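NS3-like protein (Alongshan virus, PDB 6M40) is the RNA helicase domain of a flavivirus-like NS3 protein, which probably hydrolyses ATP to drive the unwinding of RNA. Local coordinates at residues A[160-165]-A[292-297]; A[287-292]-A[318-323]. One frame throughout, in Å; residues are numbered along the deposited sequence.

Interaction 1 of 2, residues A[160-165]-A[292-297]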
loop_
_atom_site.group_PDB
_atom_site.type_symbol
_atom_site.label_atom_id
_atom_site.label_comp_id
_atom_site.label_asym_id
_atom_site.label_seq_id
_atom_site.Cartn_x
_atom_site.Cartn_y
_atom_site.Cartn_z
ATOM N N VAL A 160 -2.076 12.309 16.240
ATOM C CA VAL A 160 -1.770 12.429 14.816
ATOM C C VAL A 160 -0.258 12.576 14.659
ATOM O O VAL A 160 0.299 13.647 14.913
ATOM C CB VAL A 160 -2.510 13.614 14.184
ATOM C CG1 VAL A 160 -1.962 13.901 12.787
ATOM C CG2 VAL A 160 -4.011 13.338 14.130
ATOM N N ARG A 161 0.403 11.512 14.205
ATOM C CA ARG A 161 1.858 11.458 14.170
ATOM C C ARG A 161 2.354 10.841 12.869
ATOM O O ARG A 161 1.795 9.857 12.383
ATOM C CB ARG A 161 2.400 10.648 15.361
ATOM C CG ARG A 161 2.500 11.429 16.671
ATOM C CD ARG A 161 1.614 10.863 17.778
ATOM N NE ARG A 161 1.502 11.801 18.896
ATOM C CZ ARG A 161 2.213 11.734 20.019
ATOM N NH1 ARG A 161 3.090 10.757 20.201
ATOM N NH2 ARG A 161 2.038 12.643 20.969
ATOM N N VAL A 162 3.415 11.428 12.317
ATOM C CA VAL A 162 4.137 10.876 11.175
ATOM C C VAL A 162 5.623 10.893 11.507
ATOM O O VAL A 162 6.179 11.952 11.822
ATOM C CB VAL A 162 3.871 11.657 9.878
ATOM C CG1 VAL A 162 4.948 11.331 8.851
ATOM C CG2 VAL A 162 2.488 11.338 9.339
ATOM N N SER A 163 6.269 9.734 11.413
ATOM C CA SER A 163 7.674 9.593 11.778
ATOM C C SER A 163 8.551 9.912 10.574
ATOM O O SER A 163 8.431 9.268 9.527
ATOM C CB SER A 163 7.964 8.181 12.281
ATOM O OG SER A 163 7.057 7.804 13.304
HETATM N N MSE A 164 9.435 10.894 10.724
HETATM C CA MSE A 164 10.339 11.269 9.641
HETATM C C MSE A 164 11.803 10.949 9.968
HETATM O O MSE A 164 12.714 11.479 9.333
HETATM C CB MSE A 164 10.215 12.765 9.324
HETATM C CG MSE A 164 8.855 13.206 8.800
HETATM SE SE MSE A 164 8.544 12.776 6.908
HETATM C CE MSE A 164 9.078 14.465 6.067
ATOM N N ASP A 165 12.025 10.086 10.954
ATOM C CA ASP A 165 13.369 9.664 11.319
ATOM C C ASP A 165 13.798 8.477 10.464
ATOM O O ASP A 165 12.970 7.699 9.984
ATOM C CB ASP A 165 13.441 9.275 12.796
ATOM C CG ASP A 165 12.975 10.383 13.716
ATOM O OD1 ASP A 165 13.133 11.567 13.356
ATOM O OD2 ASP A 165 12.453 10.066 14.804
ATOM N N GLN A 292 1.994 9.054 2.125
ATOM C CA GLN A 292 2.630 8.683 0.865
ATOM C C GLN A 292 4.045 9.242 0.778
ATOM O O GLN A 292 5.006 8.501 0.545
ATOM C CB GLN A 292 1.781 9.192 -0.299
ATOM C CG GLN A 292 2.309 8.848 -1.679
ATOM C CD GLN A 292 2.091 7.408 -2.035
ATOM O OE1 GLN A 292 3.023 6.711 -2.436
ATOM N NE2 GLN A 292 0.854 6.938 -1.887
ATOM N N THR A 293 4.192 10.556 0.969
ATOM C CA THR A 293 5.512 11.176 0.904
ATOM C C THR A 293 6.417 10.692 2.024
ATOM O O THR A 293 7.635 10.576 1.835
ATOM C CB THR A 293 5.386 12.693 0.980
ATOM O OG1 THR A 293 4.683 13.056 2.175
ATOM C CG2 THR A 293 4.645 13.237 -0.229
ATOM N N CYS A 294 5.844 10.402 3.191
ATOM C CA CYS A 294 6.645 9.862 4.280
ATOM C C CYS A 294 7.308 8.545 3.888
ATOM O O CYS A 294 8.405 8.241 4.356
ATOM C CB CYS A 294 5.773 9.660 5.514
ATOM S SG CYS A 294 6.653 8.869 6.858
ATOM N N GLN A 295 6.654 7.745 3.052
ATOM C CA GLN A 295 7.227 6.492 2.579
ATOM C C GLN A 295 8.130 6.680 1.368
ATOM O O GLN A 295 9.152 5.992 1.252
ATOM C CB GLN A 295 6.116 5.499 2.235
ATOM C CG GLN A 295 5.592 4.702 3.437
ATOM C CD GLN A 295 6.498 3.536 3.799
ATOM O OE1 GLN A 295 6.888 3.374 4.952
ATOM N NE2 GLN A 295 6.821 2.704 2.814
ATOM N N ARG A 296 7.782 7.616 0.483
ATOM C CA ARG A 296 8.655 7.949 -0.634
ATOM C C ARG A 296 9.973 8.514 -0.139
ATOM O O ARG A 296 11.035 8.203 -0.690
ATOM C CB ARG A 296 7.964 8.953 -1.549
ATOM C CG ARG A 296 6.813 8.390 -2.361
ATOM C CD ARG A 296 6.043 9.505 -3.065
ATOM N NE ARG A 296 5.279 8.995 -4.196
ATOM C CZ ARG A 296 4.368 9.695 -4.869
ATOM N NH1 ARG A 296 4.081 10.941 -4.517
ATOM N NH2 ARG A 296 3.736 9.138 -5.890
ATOM N N ARG A 297 9.925 9.378 0.878
ATOM C CA ARG A 297 11.153 9.819 1.530
ATOM C C ARG A 297 11.872 8.638 2.166
ATOM O O ARG A 297 13.058 8.415 1.920
ATOM C CB ARG A 297 10.836 10.878 2.583
ATOM C CG ARG A 297 12.027 11.748 2.977
ATOM C CD ARG A 297 11.629 12.771 4.030
ATOM N NE ARG A 297 12.043 12.361 5.372
ATOM C CZ ARG A 297 12.986 12.962 6.092
ATOM N NH1 ARG A 297 13.617 14.027 5.614
ATOM N NH2 ARG A 297 13.289 12.506 7.300
#

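Interaction 2 of 2, residues A[287-292]-A[318-323]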
loop_
_atom_site.group_PDB
_atom_site.type_symbol
_atom_site.label_atom_id
_atom_site.label_comp_id
_atom_site.label_asym_id
_atom_site.label_seq_id
_atom_site.Cartn_x
_atom_site.Cartn_y
_atom_site.Cartn_z
ATOM N N PRO A 287 -2.188 16.069 -4.876
ATOM C CA PRO A 287 -1.080 16.122 -3.912
ATOM C C PRO A 287 -1.081 14.864 -3.056
ATOM O O PRO A 287 -2.032 14.600 -2.313
ATOM C CB PRO A 287 -1.388 17.378 -3.089
ATOM C CG PRO A 287 -2.865 17.555 -3.218
ATOM C CD PRO A 287 -3.180 17.134 -4.618
ATOM N N SER A 288 -0.013 14.077 -3.171
ATOM C CA SER A 288 0.101 12.859 -2.388
ATOM C C SER A 288 -0.170 13.135 -0.916
ATOM O O SER A 288 -0.037 14.273 -0.443
ATOM C CB SER A 288 1.480 12.229 -2.571
ATOM O OG SER A 288 2.501 13.215 -2.538
ATOM N N THR A 289 -0.566 12.101 -0.191
ATOM C CA THR A 289 -0.871 12.234 1.218
ATOM C C THR A 289 0.417 12.309 2.027
ATOM O O THR A 289 1.495 11.928 1.567
ATOM C CB THR A 289 -1.721 11.060 1.691
ATOM O OG1 THR A 289 -0.978 9.846 1.525
ATOM C CG2 THR A 289 -3.001 10.987 0.865
ATOM N N GLN A 290 0.291 12.822 3.251
ATOM C CA GLN A 290 1.429 12.856 4.159
ATOM C C GLN A 290 2.066 11.481 4.280
ATOM O O GLN A 290 3.298 11.348 4.259
ATOM C CB GLN A 290 0.980 13.371 5.525
ATOM C CG GLN A 290 0.216 14.683 5.441
ATOM C CD GLN A 290 0.039 15.353 6.791
ATOM O OE1 GLN A 290 0.770 15.072 7.736
ATOM N NE2 GLN A 290 -0.935 16.249 6.881
ATOM N N ALA A 291 1.241 10.441 4.390
ATOM C CA ALA A 291 1.774 9.095 4.555
ATOM C C ALA A 291 2.467 8.611 3.288
ATOM O O ALA A 291 3.427 7.836 3.359
ATOM C CB ALA A 291 0.649 8.141 4.948
ATOM N N GLN A 292 1.994 9.054 2.125
ATOM C CA GLN A 292 2.630 8.683 0.865
ATOM C C GLN A 292 4.045 9.242 0.778
ATOM O O GLN A 292 5.006 8.501 0.545
ATOM C CB GLN A 292 1.781 9.192 -0.299
ATOM C CG GLN A 292 2.309 8.848 -1.679
ATOM C CD GLN A 292 2.091 7.408 -2.035
ATOM O OE1 GLN A 292 3.023 6.711 -2.436
ATOM N NE2 GLN A 292 0.854 6.938 -1.887
ATOM N N GLN A 318 -0.622 20.724 4.888
ATOM C CA GLN A 318 -2.007 20.916 4.496
ATOM C C GLN A 318 -2.540 19.806 3.602
ATOM O O GLN A 318 -3.719 19.849 3.227
ATOM C CB GLN A 318 -2.153 22.262 3.772
ATOM C CG GLN A 318 -3.187 23.211 4.369
ATOM C CD GLN A 318 -4.165 23.731 3.321
ATOM O OE1 GLN A 318 -3.766 24.262 2.284
ATOM N NE2 GLN A 318 -5.451 23.580 3.594
ATOM N N ALA A 319 -1.723 18.803 3.270
ATOM C CA ALA A 319 -2.200 17.683 2.476
ATOM C C ALA A 319 -2.877 16.646 3.369
ATOM O O ALA A 319 -2.696 16.656 4.585
ATOM C CB ALA A 319 -1.044 17.056 1.707
ATOM N N PRO A 320 -3.650 15.725 2.789
ATOM C CA PRO A 320 -4.387 14.766 3.614
ATOM C C PRO A 320 -3.442 13.754 4.240
ATOM O O PRO A 320 -2.512 13.256 3.599
ATOM C CB PRO A 320 -5.362 14.103 2.630
ATOM C CG PRO A 320 -4.960 14.571 1.249
ATOM C CD PRO A 320 -3.710 15.384 1.361
ATOM N N VAL A 321 -3.710 13.432 5.501
ATOM C CA VAL A 321 -2.809 12.602 6.293
ATOM C C VAL A 321 -2.666 11.214 5.675
ATOM O O VAL A 321 -1.621 10.879 5.104
ATOM C CB VAL A 321 -3.295 12.515 7.754
ATOM C CG1 VAL A 321 -2.263 11.812 8.618
ATOM C CG2 VAL A 321 -3.595 13.906 8.292
ATOM N N LEU A 322 -3.707 10.390 5.787
ATOM C CA LEU A 322 -3.638 8.992 5.374
ATOM C C LEU A 322 -4.247 8.726 4.003
ATOM O O LEU A 322 -3.646 8.020 3.185
ATOM C CB LEU A 322 -4.332 8.107 6.414
ATOM C CG LEU A 322 -3.549 7.736 7.670
ATOM C CD1 LEU A 322 -4.483 7.302 8.789
ATOM C CD2 LEU A 322 -2.545 6.637 7.358
ATOM N N ASP A 323 -5.430 9.271 3.731
ATOM C CA ASP A 323 -6.143 9.002 2.487
ATOM C C ASP A 323 -6.809 10.290 2.026
ATOM O O ASP A 323 -7.288 11.083 2.843
ATOM C CB ASP A 323 -7.202 7.887 2.667
ATOM C CG ASP A 323 -6.747 6.528 2.128
ATOM O OD1 ASP A 323 -6.771 6.323 0.900
ATOM O OD2 ASP A 323 -6.378 5.656 2.939
#

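Interaction 1 of 2, residues A[160-165]-A[292-297]
R297, at the end of helix 290-297, extends its guanidinium to the backbone carbonyl of M164 in the chain that runs from strand 145-149 to strand 170-175. Its NH2 is modelled 2.3 Å from M164 O with an N-H...O angle of 120°, too close for an ordinary hydrogen bond, so the pairing is plausible but its detail doubtful. The other terminal nitrogen, NH1, forms a salt bridge with D172. Arginine suits the place, since one planar cation can serve the D172 carboxylate and, if the model is right here, the main-chain oxygen as well. A bend at chi3 (101°) turns the end of an otherwise extended chain across the M164 side chain, and the two meet at about a right angle. M164, modelled as selenomethionine, bends at chi2 and chi3 to lay its methyl over one face of the guanidinium. CE comes 3.7 Å from R297 CD, and SE lies 3.8 Å from R297 NE.

One turn back along the helix, C294 points at the same chain. Its SG stands anti to the backbone N (chi1 175°), beside the carbonyl of S163, and meets the branch of V162 with CG1 3.6 Å away. SE of M164 flanks it more loosely, at 4.3 Å from C294 SG. A small thiol suits this buried place.

The run QRRGRIGR that starts at Q295 matches motif VI of superfamily 2 helicases, and here its helix packs on the chain linking the two RecA-like domains. Q295 also touches E117 of the DETH sequence, consistent with the NS3 arrangement in which motif VI faces the first domain across the nucleotide cleft.

Interaction 2 of 2, residues A[287-292]-A[318-323]
T289 is the N-cap of helix 290-297, and the chain 318-323 curls beneath this helix start so that its carbonyls meet the first amides of the opening turn, which have no carbonyl of a preceding turn to bond to. The capping is therefore shared: one bond comes from the T289 side chain and two come from another part of the chain.

Two of these are backbone hydrogen bonds. Q290 N donates to P320 O at 2.9 Å, approaching the carbonyl from a position tilted out of its plane. A291 N donates to V321 O at 3.0 Å, nearly in line with the C=O bond. The third is the side-chain capping bond, in which Q292 N donates to T289 OG1 at 3.1 Å. Threonine suits this place because its chi1 of 62° sets OG1 between the backbone N and the carbonyl carbon, facing back into the turn, while CG2 is left for packing.

Packing contacts fill in around these bonds. T289 CG2 lies 4.1 Å from P320 CG. A319 CB, small enough to fit, rests 3.7 Å from S288 O, whose carbonyl also accepts from Y314 OH. Further along, A291 CB reaches L322 CD2 at 4.3 Å, and both side chains also pack on T151 of the TAT sequence. D323, at the end of the segment, forms a salt bridge with K126 of helix 123-136.

The longer polar side chain is Q290. Its CG is anti to the carbonyl carbon (chi1 -52°) and the chain then runs extended, across V321, to A319. Its NE2 donates to A319 O at 2.9 Å in a nearly straight bond of 174°, with that oxygen lying almost in the glutamine amide plane.

How the interactions relate
From the N terminus, the chain leaves strand 145-149 and passes through 160-165. It then builds the strands and helices from 170-175 to 281-287 before helix 290-297 brings it back, where interaction 1 closes this loop of 126 residues. Interaction 2 opens at 287-292, just before that closure, and ends at 318-323, after strand 306-311. The segments therefore alternate and the two contacts cross, sharing Q292 and helix 290-297. Interaction 2 holds the start of the helix and interaction 1 its C-terminal part. The packing of T293 CG2 on S288 OG joins them. Together they tie the helix to the chain entering the second sheet and to the loop leading to helix 328-339.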